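Local coordinates for MdbA protein (Corynebacterium diphtheriae, PDB 5C00) that probably catalyses disulfide bond formation in exported proteins as a DsbA-like thiol-disulfide oxidoreductase, and is needed for pilus assembly, toxin production and virulence, at residues E200-V203 with E204-S208. Residues are numbered along the deposited sequence; the frame is centred on the assembly and turned at random.
Sequences ETWV and EQATS
Thr207 doubles back on Val203 one turn earlier in the C-terminal helix 202-207 and shows how a threonine can grip its own helix. A chi1 of 53° tucks the Thr207 hydroxyl back over its own main chain, from where OG1 donates to Val203 O at 3.0 Å while Thr207 N reaches the same oxygen at 2.9 Å. The amide lies closer to the line of the carbonyl, whereas the hydroxyl comes in at a C=O...OG1 angle of 127°. At the other end, Gln205 N bonds to Thr201 O, and the extended Gln205 side chain runs back along that first turn, with its CG 3.3 Å from Thr201 O. Its NE2 continues to Asn197 O, while Thr201 OG1 turns to Gly198 O, both in the preceding loop. Glu204 OE1 makes only a van der Waals approach to the Thr201 methyl, 3.9 Å from CG2. On the buried side, Val203 CG2 rests over the Trp202 ring, and Ala206 CB meets CE3 of that ring obliquely at 4.4 Å; Met69 of helix 56-74 and Ile47 of strand 45-52 pack around the indole. Burial of Trp202, Val203 and Ala206 beside exposed Glu204 is consistent with a short amphipathic helix seated on the thioredoxin-fold core, its C-terminal part probably steadied by the doubly engaged carbonyl.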
ATOM      1  N   GLU A 200      11.083   8.471  11.327  1.00 29.52           N
ATOM      2  CA  GLU A 200      11.779   8.676  10.051  1.00 33.75           C
ATOM      3  C   GLU A 200      12.924   7.712   9.850  1.00 31.71           C
ATOM      4  O   GLU A 200      13.375   7.507   8.707  1.00 30.72           O
ATOM      5  CB  GLU A 200      12.339  10.080   9.938  1.00 38.50           C
ATOM      6  CG  GLU A 200      11.270  11.132   9.776  1.00 43.83           C
ATOM      7  CD  GLU A 200      11.847  12.515   9.522  1.00 49.04           C
ATOM      8  OE1 GLU A 200      12.907  12.628   8.854  1.00 58.55           O
ATOM      9  OE2 GLU A 200      11.226  13.500   9.965  1.00 50.47           O
ATOM     10  N   THR A 201      13.407   7.131  10.938  1.00 28.83           N
ATOM     11  CA  THR A 201      14.537   6.226  10.866  1.00 30.36           C
ATOM     12  C   THR A 201      14.149   4.801  11.190  1.00 28.62           C
ATOM     13  O   THR A 201      14.998   4.010  11.582  1.00 27.84           O
ATOM     14  CB  THR A 201      15.684   6.691  11.807  1.00 33.37           C
ATOM     15  OG1 THR A 201      15.354   6.456  13.186  1.00 35.61           O
ATOM     16  CG2 THR A 201      15.947   8.146  11.626  1.00 35.98           C
ATOM     17  N   TRP A 202      12.871   4.456  11.013  1.00 25.62           N
ATOM     18  CA  TRP A 202      12.421   3.136  11.398  1.00 25.43           C
ATOM     19  C   TRP A 202      13.161   2.026  10.667  1.00 24.90           C
ATOM     20  O   TRP A 202      13.358   0.973  11.239  1.00 24.81           O
ATOM     21  CB  TRP A 202      10.896   2.999  11.243  1.00 24.56           C
ATOM     22  CG  TRP A 202      10.350   2.891   9.849  1.00 22.36           C
ATOM     23  CD1 TRP A 202       9.784   3.860   9.106  1.00 22.45           C
ATOM     24  CD2 TRP A 202      10.265   1.684   9.078  1.00 21.95           C
ATOM     25  NE1 TRP A 202       9.348   3.339   7.889  1.00 21.44           N
ATOM     26  CE2 TRP A 202       9.615   1.999   7.872  1.00 21.62           C
ATOM     27  CE3 TRP A 202      10.640   0.364   9.317  1.00 23.63           C
ATOM     28  CZ2 TRP A 202       9.360   1.056   6.887  1.00 22.28           C
ATOM     29  CZ3 TRP A 202      10.383  -0.593   8.323  1.00 23.08           C
ATOM     30  CH2 TRP A 202       9.751  -0.235   7.125  1.00 22.64           C
ATOM     31  N   VAL A 203      13.546   2.260   9.409  1.00 26.04           N
ATOM     32  CA  VAL A 203      14.194   1.214   8.631  1.00 26.95           C
ATOM     33  C   VAL A 203      15.591   0.929   9.246  1.00 29.94           C
ATOM     34  O   VAL A 203      15.965  -0.252   9.439  1.00 29.27           O
ATOM     35  CB  VAL A 203      14.310   1.595   7.145  1.00 26.74           C
ATOM     36  CG1 VAL A 203      15.026   0.481   6.372  1.00 28.08           C
ATOM     37  CG2 VAL A 203      12.916   1.861   6.531  1.00 24.23           C
ATOM     38  N   GLU A 204      16.302   1.996   9.619  1.00 29.16           N
ATOM     39  CA  GLU A 204      17.605   1.826  10.332  1.00 33.32           C
ATOM     40  C   GLU A 204      17.392   1.046  11.605  1.00 32.10           C
ATOM     41  O   GLU A 204      18.159   0.165  11.948  1.00 35.22           O
ATOM     42  CB  GLU A 204      18.241   3.147  10.744  1.00 36.07           C
ATOM     43  CG  GLU A 204      18.702   4.053   9.638  1.00 40.68           C
ATOM     44  CD  GLU A 204      19.096   5.437  10.150  1.00 47.95           C
ATOM     45  OE1 GLU A 204      18.721   6.423   9.472  1.00 58.13           O
ATOM     46  OE2 GLU A 204      19.744   5.555  11.224  1.00 50.01           O
ATOM     47  N   GLN A 205      16.339   1.393  12.316  1.00 30.21           N
ATOM     48  CA  GLN A 205      16.015   0.749  13.576  1.00 30.49           C
ATOM     49  C   GLN A 205      15.722  -0.712  13.365  1.00 31.59           C
ATOM     50  O   GLN A 205      16.141  -1.537  14.152  1.00 32.00           O
ATOM     51  CB  GLN A 205      14.816   1.394  14.216  1.00 30.54           C
ATOM     52  CG  GLN A 205      15.049   2.817  14.701  1.00 32.33           C
ATOM     53  CD  GLN A 205      13.924   3.328  15.583  1.00 30.97           C
ATOM     54  OE1 GLN A 205      13.512   2.668  16.557  1.00 31.06           O
ATOM     55  NE2 GLN A 205      13.430   4.523  15.267  1.00 31.77           N
ATOM     56  N   ALA A 206      15.019  -1.036  12.278  1.00 29.89           N
ATOM     57  CA  ALA A 206      14.705  -2.430  11.954  1.00 30.52           C
ATOM     58  C   ALA A 206      15.907  -3.253  11.524  1.00 32.64           C
ATOM     59  O   ALA A 206      15.898  -4.476  11.701  1.00 34.85           O
ATOM     60  CB  ALA A 206      13.656  -2.489  10.864  1.00 30.07           C
ATOM     61  N   THR A 207      16.898  -2.609  10.910  1.00 30.61           N
ATOM     62  CA  THR A 207      18.047  -3.329  10.344  1.00 33.34           C
ATOM     63  C   THR A 207      19.202  -3.300  11.310  1.00 37.87           C
ATOM     64  O   THR A 207      20.264  -3.844  11.013  1.00 38.86           O
ATOM     65  CB  THR A 207      18.477  -2.771   8.973  1.00 33.58           C
ATOM     66  OG1 THR A 207      18.691  -1.368   9.058  1.00 33.70           O
ATOM     67  CG2 THR A 207      17.385  -3.019   7.955  1.00 33.67           C
ATOM     68  N   SER A 208      18.918  -2.709  12.477  1.00 41.89           N
ATOM     69  CA  SER A 208      19.783  -2.587  13.636  1.00 52.16           C
ATOM     70  C   SER A 208      20.656  -1.403  13.367  1.00 55.70           C
ATOM     71  O   SER A 208      20.438  -0.382  14.020  1.00 58.41           O
ATOM     72  CB  SER A 208      20.568  -3.866  13.973  1.00 56.57           C
ATOM     73  OG  SER A 208      19.699  -4.827  14.565  1.00 59.43           O
ATOM     74  OXT SER A 208      21.495  -1.426  12.474  1.00 59.28           O
TER